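Long-range contact in IS607 family transposase IS1535 (Mycobacterium tuberculosis, PDB 6DGB), which is an IS607-family serine transposase, seen here as its C-terminal catalytic domain, and probably binds DNA and exchanges strands during transposition: residues Ile56-Arg70 with Glu82-Asp96. Numbering follows the deposited sequence.
Sequences ILSDPDARVIVVEHR and EAALSAQGRRIVVAD
The guanidinium group of R90 sits against L57 and A62, between the end of helix 51-58 and the start of strand 64-67, a worked example of an arginine tying together carbonyls at a helix end and in the turn that follows it. NH1 and NH2 converge on L57 O, the shorter bond being 2.8 Å from NH1, while NE and NH2 share A62 O, with NE at 2.9 Å. Both oxygens lie almost exactly in the guanidinium plane. A bend at chi3 (66°) turns the group toward these carbonyls; L85 CD2 sits toward the rim of one face, and backbone atoms of D59 and P60 lie toward the rim of the other.

From this buried end, strands 64-67 and 91-94 run in parallel, their short axes 27° apart, joined through helix 78-86 as a beta-alpha-beta unit at one edge of the resolvase-type sheet. Bonds alternate from R63 O to A95 N, for example V93 N to I65 O at 2.7 Å. I65, V67 and I92 pack on one face with L73; V66 and V93 meet on the other, against helix 14-30.

The exposed margins are looser. Beside R90, the guanidinium of R63 lies over R90 CG; its NH2 holds P60 O, while NH1 bonds Q88 O weakly. Past the far end of the strands, the R70 NH2 to E82 OE1 salt bridge (2.8 Å) is poorly angled, and H69 ND1 reaches D96 O from above its carbonyl plane, although D96 is poorly ordered.

Within the contact, carbonyl oxygens meet R90's positive charge, which would be expected to hold helix end and turn together; no carboxylate of the two segments bonds it.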
ATOM      1  N   ILE A  56     -15.467   5.264   0.191  1.00 31.04           N
ATOM      2  CA  ILE A  56     -15.765   4.223   1.189  1.00 30.41           C
ATOM      3  C   ILE A  56     -14.903   4.428   2.448  1.00 36.87           C
ATOM      4  O   ILE A  56     -15.466   4.473   3.541  1.00 39.22           O
ATOM      5  CB  ILE A  56     -15.588   2.793   0.590  1.00 32.01           C
ATOM      6  CG1 ILE A  56     -16.751   2.427  -0.354  1.00 32.72           C
ATOM      7  CG2 ILE A  56     -15.436   1.733   1.686  1.00 32.34           C
ATOM      8  CD1 ILE A  56     -16.411   1.349  -1.359  1.00 39.16           C
ATOM      9  N   LEU A  57     -13.551   4.575   2.296  1.00 30.97           N
ATOM     10  CA  LEU A  57     -12.655   4.750   3.437  1.00 29.73           C
ATOM     11  C   LEU A  57     -12.869   6.067   4.172  1.00 36.58           C
ATOM     12  O   LEU A  57     -12.775   6.090   5.398  1.00 36.73           O
ATOM     13  CB  LEU A  57     -11.182   4.552   3.067  1.00 27.87           C
ATOM     14  CG  LEU A  57     -10.788   3.153   2.595  1.00 28.29           C
ATOM     15  CD1 LEU A  57      -9.365   3.136   2.046  1.00 26.46           C
ATOM     16  CD2 LEU A  57     -11.051   2.102   3.647  1.00 26.18           C
ATOM     17  N   SER A  58     -13.207   7.145   3.447  1.00 35.31           N
ATOM     18  CA  SER A  58     -13.459   8.447   4.068  1.00 37.71           C
ATOM     19  C   SER A  58     -14.847   8.541   4.715  1.00 46.63           C
ATOM     20  O   SER A  58     -15.071   9.459   5.493  1.00 50.28           O
ATOM     21  CB  SER A  58     -13.229   9.582   3.079  1.00 41.79           C
ATOM     22  OG  SER A  58     -14.057   9.469   1.934  1.00 54.06           O
ATOM     23  N   ASP A  59     -15.769   7.585   4.429  1.00 43.21           N
ATOM     24  CA  ASP A  59     -17.103   7.562   5.035  1.00 44.03           C
ATOM     25  C   ASP A  59     -17.056   6.800   6.360  1.00 46.53           C
ATOM     26  O   ASP A  59     -16.860   5.590   6.339  1.00 44.10           O
ATOM     27  CB  ASP A  59     -18.163   6.971   4.079  1.00 45.38           C
ATOM     28  CG  ASP A  59     -19.527   6.732   4.715  1.00 59.79           C
ATOM     29  OD1 ASP A  59     -20.068   7.680   5.351  1.00 63.61           O
ATOM     30  OD2 ASP A  59     -20.058   5.603   4.573  1.00 63.12           O
ATOM     31  N   PRO A  60     -17.236   7.479   7.519  1.00 44.79           N
ATOM     32  CA  PRO A  60     -17.175   6.764   8.816  1.00 45.10           C
ATOM     33  C   PRO A  60     -18.322   5.788   9.062  1.00 51.84           C
ATOM     34  O   PRO A  60     -18.227   4.973   9.984  1.00 51.30           O
ATOM     35  CB  PRO A  60     -17.201   7.887   9.853  1.00 49.08           C
ATOM     36  CG  PRO A  60     -16.948   9.139   9.082  1.00 54.31           C
ATOM     37  CD  PRO A  60     -17.476   8.919   7.716  1.00 48.01           C
ATOM     38  N   ASP A  61     -19.406   5.887   8.259  1.00 49.95           N
ATOM     39  CA  ASP A  61     -20.576   5.016   8.345  1.00 50.18           C
ATOM     40  C   ASP A  61     -20.289   3.611   7.808  1.00 51.29           C
ATOM     41  O   ASP A  61     -21.029   2.689   8.161  1.00 51.66           O
ATOM     42  CB  ASP A  61     -21.764   5.618   7.571  1.00 53.70           C
ATOM     43  CG  ASP A  61     -22.476   6.774   8.241  1.00 68.98           C
ATOM     44  OD1 ASP A  61     -22.036   7.189   9.345  1.00 73.04           O
ATOM     45  OD2 ASP A  61     -23.479   7.259   7.669  1.00 71.85           O
ATOM     46  N   ALA A  62     -19.260   3.458   6.911  1.00 43.13           N
ATOM     47  CA  ALA A  62     -18.853   2.179   6.306  1.00 38.62           C
ATOM     48  C   ALA A  62     -18.026   1.451   7.367  1.00 41.75           C
ATOM     49  O   ALA A  62     -16.788   1.487   7.345  1.00 41.45           O
ATOM     50  CB  ALA A  62     -18.045   2.425   5.031  1.00 37.46           C
ATOM     51  N   ARG A  63     -18.734   0.878   8.367  1.00 37.64           N
ATOM     52  CA  ARG A  63     -18.138   0.191   9.515  1.00 37.14           C
ATOM     53  C   ARG A  63     -17.513  -1.135   9.107  1.00 38.06           C
ATOM     54  O   ARG A  63     -16.493  -1.511   9.664  1.00 39.42           O
ATOM     55  CB  ARG A  63     -19.170  -0.006  10.642  1.00 39.16           C
ATOM     56  CG  ARG A  63     -18.551  -0.148  12.048  1.00 56.91           C
ATOM     57  CD  ARG A  63     -19.149   0.811  13.056  1.00 74.52           C
ATOM     58  NE  ARG A  63     -18.935   2.188  12.630  1.00 86.59           N
ATOM     59  CZ  ARG A  63     -18.062   3.026  13.172  1.00 99.46           C
ATOM     60  NH1 ARG A  63     -17.322   2.646  14.206  1.00 85.92           N
ATOM     61  NH2 ARG A  63     -17.926   4.253  12.691  1.00 84.96           N
ATOM     62  N   VAL A  64     -18.131  -1.847   8.157  1.00 30.25           N
ATOM     63  CA  VAL A  64     -17.649  -3.135   7.684  1.00 27.03           C
ATOM     64  C   VAL A  64     -17.450  -3.060   6.175  1.00 26.51           C
ATOM     65  O   VAL A  64     -18.349  -2.662   5.443  1.00 25.09           O
ATOM     66  CB  VAL A  64     -18.587  -4.281   8.163  1.00 31.01           C
ATOM     67  CG1 VAL A  64     -18.452  -5.546   7.322  1.00 30.27           C
ATOM     68  CG2 VAL A  64     -18.329  -4.605   9.623  1.00 31.43           C
ATOM     69  N   ILE A  65     -16.245  -3.379   5.732  1.00 22.27           N
ATOM     70  CA  ILE A  65     -15.861  -3.376   4.327  1.00 22.46           C
ATOM     71  C   ILE A  65     -15.491  -4.808   3.975  1.00 27.79           C
ATOM     72  O   ILE A  65     -14.470  -5.336   4.444  1.00 28.64           O
ATOM     73  CB  ILE A  65     -14.712  -2.363   4.039  1.00 24.45           C
ATOM     74  CG1 ILE A  65     -15.159  -0.912   4.392  1.00 24.70           C
ATOM     75  CG2 ILE A  65     -14.241  -2.476   2.572  1.00 24.37           C
ATOM     76  CD1 ILE A  65     -14.137   0.035   4.475  1.00 21.70           C
ATOM     77  N   VAL A  66     -16.328  -5.430   3.155  1.00 23.43           N
ATOM     78  CA  VAL A  66     -16.176  -6.821   2.751  1.00 23.00           C
ATOM     79  C   VAL A  66     -15.557  -6.915   1.346  1.00 27.22           C
ATOM     80  O   VAL A  66     -16.083  -6.353   0.375  1.00 25.94           O
ATOM     81  CB  VAL A  66     -17.523  -7.618   2.898  1.00 24.46           C
ATOM     82  CG1 VAL A  66     -17.327  -9.119   2.704  1.00 24.00           C
ATOM     83  CG2 VAL A  66     -18.192  -7.345   4.240  1.00 24.33           C
ATOM     84  N   VAL A  67     -14.428  -7.638   1.265  1.00 25.69           N
ATOM     85  CA  VAL A  67     -13.704  -7.978   0.027  1.00 26.13           C
ATOM     86  C   VAL A  67     -13.646  -9.503  -0.195  1.00 31.38           C
ATOM     87  O   VAL A  67     -13.719 -10.252   0.781  1.00 31.64           O
ATOM     88  CB  VAL A  67     -12.284  -7.372  -0.027  1.00 27.53           C
ATOM     89  CG1 VAL A  67     -12.339  -5.917  -0.445  1.00 26.41           C
ATOM     90  CG2 VAL A  67     -11.525  -7.575   1.279  1.00 26.81           C
ATOM     91  N   GLU A  68     -13.439  -9.960  -1.443  1.00 28.83           N
ATOM     92  CA  GLU A  68     -13.327 -11.393  -1.691  1.00 30.80           C
ATOM     93  C   GLU A  68     -11.985 -11.871  -1.160  1.00 38.44           C
ATOM     94  O   GLU A  68     -11.958 -12.755  -0.309  1.00 39.52           O
ATOM     95  CB  GLU A  68     -13.519 -11.744  -3.165  1.00 33.10           C
ATOM     96  CG  GLU A  68     -13.517 -13.245  -3.402  1.00 43.89           C
ATOM     97  CD  GLU A  68     -13.591 -13.713  -4.841  1.00 69.89           C
ATOM     98  OE1 GLU A  68     -12.841 -13.173  -5.687  1.00 67.14           O
ATOM     99  OE2 GLU A  68     -14.330 -14.690  -5.104  1.00 71.00           O
ATOM    100  N   HIS A  69     -10.884 -11.264  -1.627  1.00 35.93           N
ATOM    101  CA  HIS A  69      -9.546 -11.565  -1.147  1.00 36.66           C
ATOM    102  C   HIS A  69      -9.022 -10.229  -0.685  1.00 40.34           C
ATOM    103  O   HIS A  69      -9.569  -9.193  -1.090  1.00 38.76           O
ATOM    104  CB  HIS A  69      -8.632 -12.112  -2.268  1.00 38.84           C
ATOM    105  CG  HIS A  69      -9.065 -13.389  -2.945  1.00 44.82           C
ATOM    106  ND1 HIS A  69      -9.826 -14.357  -2.289  1.00 48.10           N
ATOM    107  CD2 HIS A  69      -8.798 -13.830  -4.201  1.00 47.76           C
ATOM    108  CE1 HIS A  69     -10.018 -15.329  -3.172  1.00 48.79           C
ATOM    109  NE2 HIS A  69      -9.428 -15.055  -4.338  1.00 49.19           N
ATOM    110  N   ARG A  70      -7.957 -10.245   0.155  1.00 37.57           N
ATOM    111  CA  ARG A  70      -7.259  -9.061   0.688  1.00 35.87           C
ATOM    112  C   ARG A  70      -6.723  -8.162  -0.432  1.00 38.90           C
ATOM    113  O   ARG A  70      -6.932  -6.951  -0.378  1.00 39.11           O
ATOM    114  CB  ARG A  70      -6.089  -9.492   1.589  1.00 36.64           C
ATOM    115  CG  ARG A  70      -6.237  -9.089   3.051  1.00 46.35           C
ATOM    116  CD  ARG A  70      -5.117  -9.633   3.929  1.00 54.04           C
ATOM    117  NE  ARG A  70      -5.195  -9.118   5.300  1.00 67.10           N
ATOM    118  CZ  ARG A  70      -6.042  -9.565   6.225  1.00 88.78           C
ATOM    119  NH1 ARG A  70      -6.906 -10.528   5.935  1.00 75.76           N
ATOM    120  NH2 ARG A  70      -6.037  -9.042   7.442  1.00 84.25           N
ATOM    121  N   GLU A  82      -6.185  -1.456   7.965  1.00 34.22           N
ATOM    122  CA  GLU A  82      -6.878  -2.153   9.064  1.00 34.63           C
ATOM    123  C   GLU A  82      -6.557  -1.491  10.384  1.00 40.17           C
ATOM    124  O   GLU A  82      -7.477  -1.286  11.187  1.00 43.30           O
ATOM    125  CB  GLU A  82      -6.519  -3.652   9.128  1.00 35.52           C
ATOM    126  CG  GLU A  82      -7.190  -4.514   8.076  1.00 40.40           C
ATOM    127  CD  GLU A  82      -6.760  -5.966   8.097  1.00 69.81           C
ATOM    128  OE1 GLU A  82      -5.679  -6.273   7.547  1.00 57.59           O
ATOM    129  OE2 GLU A  82      -7.517  -6.804   8.638  1.00 76.86           O
ATOM    130  N   ALA A  83      -5.266  -1.115  10.583  1.00 33.29           N
ATOM    131  CA  ALA A  83      -4.796  -0.426  11.774  1.00 34.77           C
ATOM    132  C   ALA A  83      -5.445   0.944  11.909  1.00 38.95           C
ATOM    133  O   ALA A  83      -5.990   1.244  12.960  1.00 40.45           O
ATOM    134  CB  ALA A  83      -3.282  -0.296  11.751  1.00 35.94           C
ATOM    135  N   ALA A  84      -5.437   1.753  10.844  1.00 34.87           N
ATOM    136  CA  ALA A  84      -6.068   3.078  10.846  1.00 35.65           C
ATOM    137  C   ALA A  84      -7.586   2.975  11.138  1.00 36.37           C
ATOM    138  O   ALA A  84      -8.095   3.738  11.961  1.00 37.65           O
ATOM    139  CB  ALA A  84      -5.835   3.763   9.506  1.00 35.64           C
ATOM    140  N   LEU A  85      -8.280   2.005  10.496  1.00 28.69           N
ATOM    141  CA  LEU A  85      -9.729   1.773  10.628  1.00 27.74           C
ATOM    142  C   LEU A  85     -10.120   1.285  12.026  1.00 32.38           C
ATOM    143  O   LEU A  85     -11.144   1.718  12.567  1.00 31.41           O
ATOM    144  CB  LEU A  85     -10.248   0.786   9.552  1.00 25.32           C
ATOM    145  CG  LEU A  85     -10.295   1.327   8.148  1.00 27.40           C
ATOM    146  CD1 LEU A  85     -10.523   0.242   7.155  1.00 25.85           C
ATOM    147  CD2 LEU A  85     -11.328   2.405   8.009  1.00 29.71           C
ATOM    148  N   SER A  86      -9.300   0.364  12.590  1.00 28.07           N
ATOM    149  CA  SER A  86      -9.474  -0.189  13.919  1.00 29.15           C
ATOM    150  C   SER A  86      -9.665   0.945  14.925  1.00 36.15           C
ATOM    151  O   SER A  86     -10.640   0.906  15.670  1.00 37.67           O
ATOM    152  CB  SER A  86      -8.284  -1.062  14.299  1.00 33.43           C
ATOM    153  OG  SER A  86      -7.164  -0.308  14.740  1.00 48.41           O
ATOM    154  N   ALA A  87      -8.785   2.000  14.881  1.00 33.77           N
ATOM    155  CA  ALA A  87      -8.862   3.205  15.730  1.00 36.13           C
ATOM    156  C   ALA A  87     -10.269   3.917  15.702  1.00 40.51           C
ATOM    157  O   ALA A  87     -10.617   4.636  16.650  1.00 41.66           O
ATOM    158  CB  ALA A  87      -7.767   4.186  15.342  1.00 37.08           C
ATOM    159  N   GLN A  88     -11.064   3.689  14.628  1.00 35.11           N
ATOM    160  CA  GLN A  88     -12.388   4.266  14.473  1.00 36.01           C
ATOM    161  C   GLN A  88     -13.501   3.199  14.581  1.00 38.70           C
ATOM    162  O   GLN A  88     -14.644   3.472  14.231  1.00 36.94           O
ATOM    163  CB  GLN A  88     -12.484   5.059  13.160  1.00 37.08           C
ATOM    164  CG  GLN A  88     -13.505   6.192  13.257  1.00 76.33           C
ATOM    165  CD  GLN A  88     -13.874   6.876  11.963  1.00104.97           C
ATOM    166  OE1 GLN A  88     -13.490   6.464  10.860  1.00 96.14           O
ATOM    167  NE2 GLN A  88     -14.641   7.955  12.084  1.00103.38           N
ATOM    168  N   GLY A  89     -13.146   2.011  15.082  1.00 36.95           N
ATOM    169  CA  GLY A  89     -14.043   0.870  15.273  1.00 36.66           C
ATOM    170  C   GLY A  89     -14.654   0.298  14.005  1.00 40.33           C
ATOM    171  O   GLY A  89     -15.740  -0.302  14.034  1.00 39.25           O
ATOM    172  N   ARG A  90     -13.952   0.499  12.882  1.00 36.65           N
ATOM    173  CA  ARG A  90     -14.323   0.033  11.548  1.00 34.33           C
ATOM    174  C   ARG A  90     -13.364  -1.106  11.168  1.00 37.36           C
ATOM    175  O   ARG A  90     -12.208  -1.125  11.635  1.00 37.80           O
ATOM    176  CB  ARG A  90     -14.230   1.189  10.529  1.00 33.50           C
ATOM    177  CG  ARG A  90     -15.117   2.398  10.847  1.00 34.61           C
ATOM    178  CD  ARG A  90     -14.751   3.598  10.007  1.00 31.17           C
ATOM    179  NE  ARG A  90     -15.023   3.366   8.592  1.00 40.12           N
ATOM    180  CZ  ARG A  90     -14.429   4.017   7.597  1.00 50.70           C
ATOM    181  NH1 ARG A  90     -13.526   4.964   7.854  1.00 30.49           N
ATOM    182  NH2 ARG A  90     -14.729   3.728   6.335  1.00 23.45           N
ATOM    183  N   ARG A  91     -13.835  -2.059  10.338  1.00 32.55           N
ATOM    184  CA  ARG A  91     -13.006  -3.203   9.954  1.00 31.67           C
ATOM    185  C   ARG A  91     -13.209  -3.710   8.524  1.00 33.09           C
ATOM    186  O   ARG A  91     -14.229  -3.448   7.890  1.00 33.00           O
ATOM    187  CB  ARG A  91     -13.158  -4.368  10.962  1.00 34.25           C
ATOM    188  CG  ARG A  91     -14.526  -5.013  10.997  1.00 44.97           C
ATOM    189  CD  ARG A  91     -14.565  -6.181  11.959  1.00 56.53           C
ATOM    190  NE  ARG A  91     -15.886  -6.808  11.963  1.00 53.02           N
ATOM    191  CZ  ARG A  91     -16.908  -6.388  12.704  1.00 62.99           C
ATOM    192  NH1 ARG A  91     -16.762  -5.346  13.523  1.00 56.61           N
ATOM    193  NH2 ARG A  91     -18.082  -7.002  12.632  1.00 30.97           N
ATOM    194  N   ILE A  92     -12.203  -4.459   8.042  1.00 27.53           N
ATOM    195  CA  ILE A  92     -12.159  -5.111   6.738  1.00 24.60           C
ATOM    196  C   ILE A  92     -12.422  -6.600   6.946  1.00 30.29           C
ATOM    197  O   ILE A  92     -11.718  -7.260   7.726  1.00 30.21           O
ATOM    198  CB  ILE A  92     -10.797  -4.844   6.043  1.00 25.15           C
ATOM    199  CG1 ILE A  92     -10.710  -3.389   5.576  1.00 23.86           C
ATOM    200  CG2 ILE A  92     -10.547  -5.807   4.878  1.00 25.26           C
ATOM    201  CD1 ILE A  92      -9.529  -2.802   5.785  1.00 23.42           C
ATOM    202  N   VAL A  93     -13.434  -7.132   6.244  1.00 27.36           N
ATOM    203  CA  VAL A  93     -13.742  -8.559   6.306  1.00 26.92           C
ATOM    204  C   VAL A  93     -13.277  -9.203   4.983  1.00 34.64           C
ATOM    205  O   VAL A  93     -13.453  -8.605   3.924  1.00 33.75           O
ATOM    206  CB  VAL A  93     -15.224  -8.854   6.669  1.00 28.98           C
ATOM    207  CG1 VAL A  93     -15.459 -10.346   6.828  1.00 29.79           C
ATOM    208  CG2 VAL A  93     -15.635  -8.130   7.944  1.00 28.33           C
ATOM    209  N   VAL A  94     -12.607 -10.371   5.063  1.00 35.29           N
ATOM    210  CA  VAL A  94     -12.151 -11.128   3.886  1.00 36.02           C
ATOM    211  C   VAL A  94     -12.994 -12.395   3.789  1.00 44.68           C
ATOM    212  O   VAL A  94     -12.966 -13.227   4.696  1.00 46.16           O
ATOM    213  CB  VAL A  94     -10.632 -11.415   3.897  1.00 38.62           C
ATOM    214  CG1 VAL A  94     -10.207 -12.108   2.611  1.00 38.44           C
ATOM    215  CG2 VAL A  94      -9.844 -10.121   4.079  1.00 37.06           C
ATOM    216  N   ALA A  95     -13.775 -12.512   2.715  1.00 44.02           N
ATOM    217  CA  ALA A  95     -14.725 -13.619   2.463  1.00 46.36           C
ATOM    218  C   ALA A  95     -14.097 -14.944   2.015  1.00 56.27           C
ATOM    219  O   ALA A  95     -14.758 -15.981   2.113  1.00 58.64           O
ATOM    220  CB  ALA A  95     -15.778 -13.180   1.449  1.00 46.75           C
ATOM    221  N   ASP A  96     -12.857 -14.904   1.497  1.00 55.22           N
ATOM    222  CA  ASP A  96     -12.111 -16.063   0.990  1.00 57.56           C
ATOM    223  C   ASP A  96     -10.590 -15.861   1.154  1.00 62.27           C
ATOM    224  O   ASP A  96     -10.076 -14.792   0.815  1.00 59.56           O
ATOM    225  CB  ASP A  96     -12.406 -16.286  -0.518  1.00 60.84           C
ATOM    226  CG  ASP A  96     -13.466 -17.312  -0.906  1.00 83.50           C
ATOM    227  OD1 ASP A  96     -13.894 -18.097  -0.021  1.00 88.20           O
ATOM    228  OD2 ASP A  96     -13.847 -17.349  -2.110  1.00 90.20           O
TER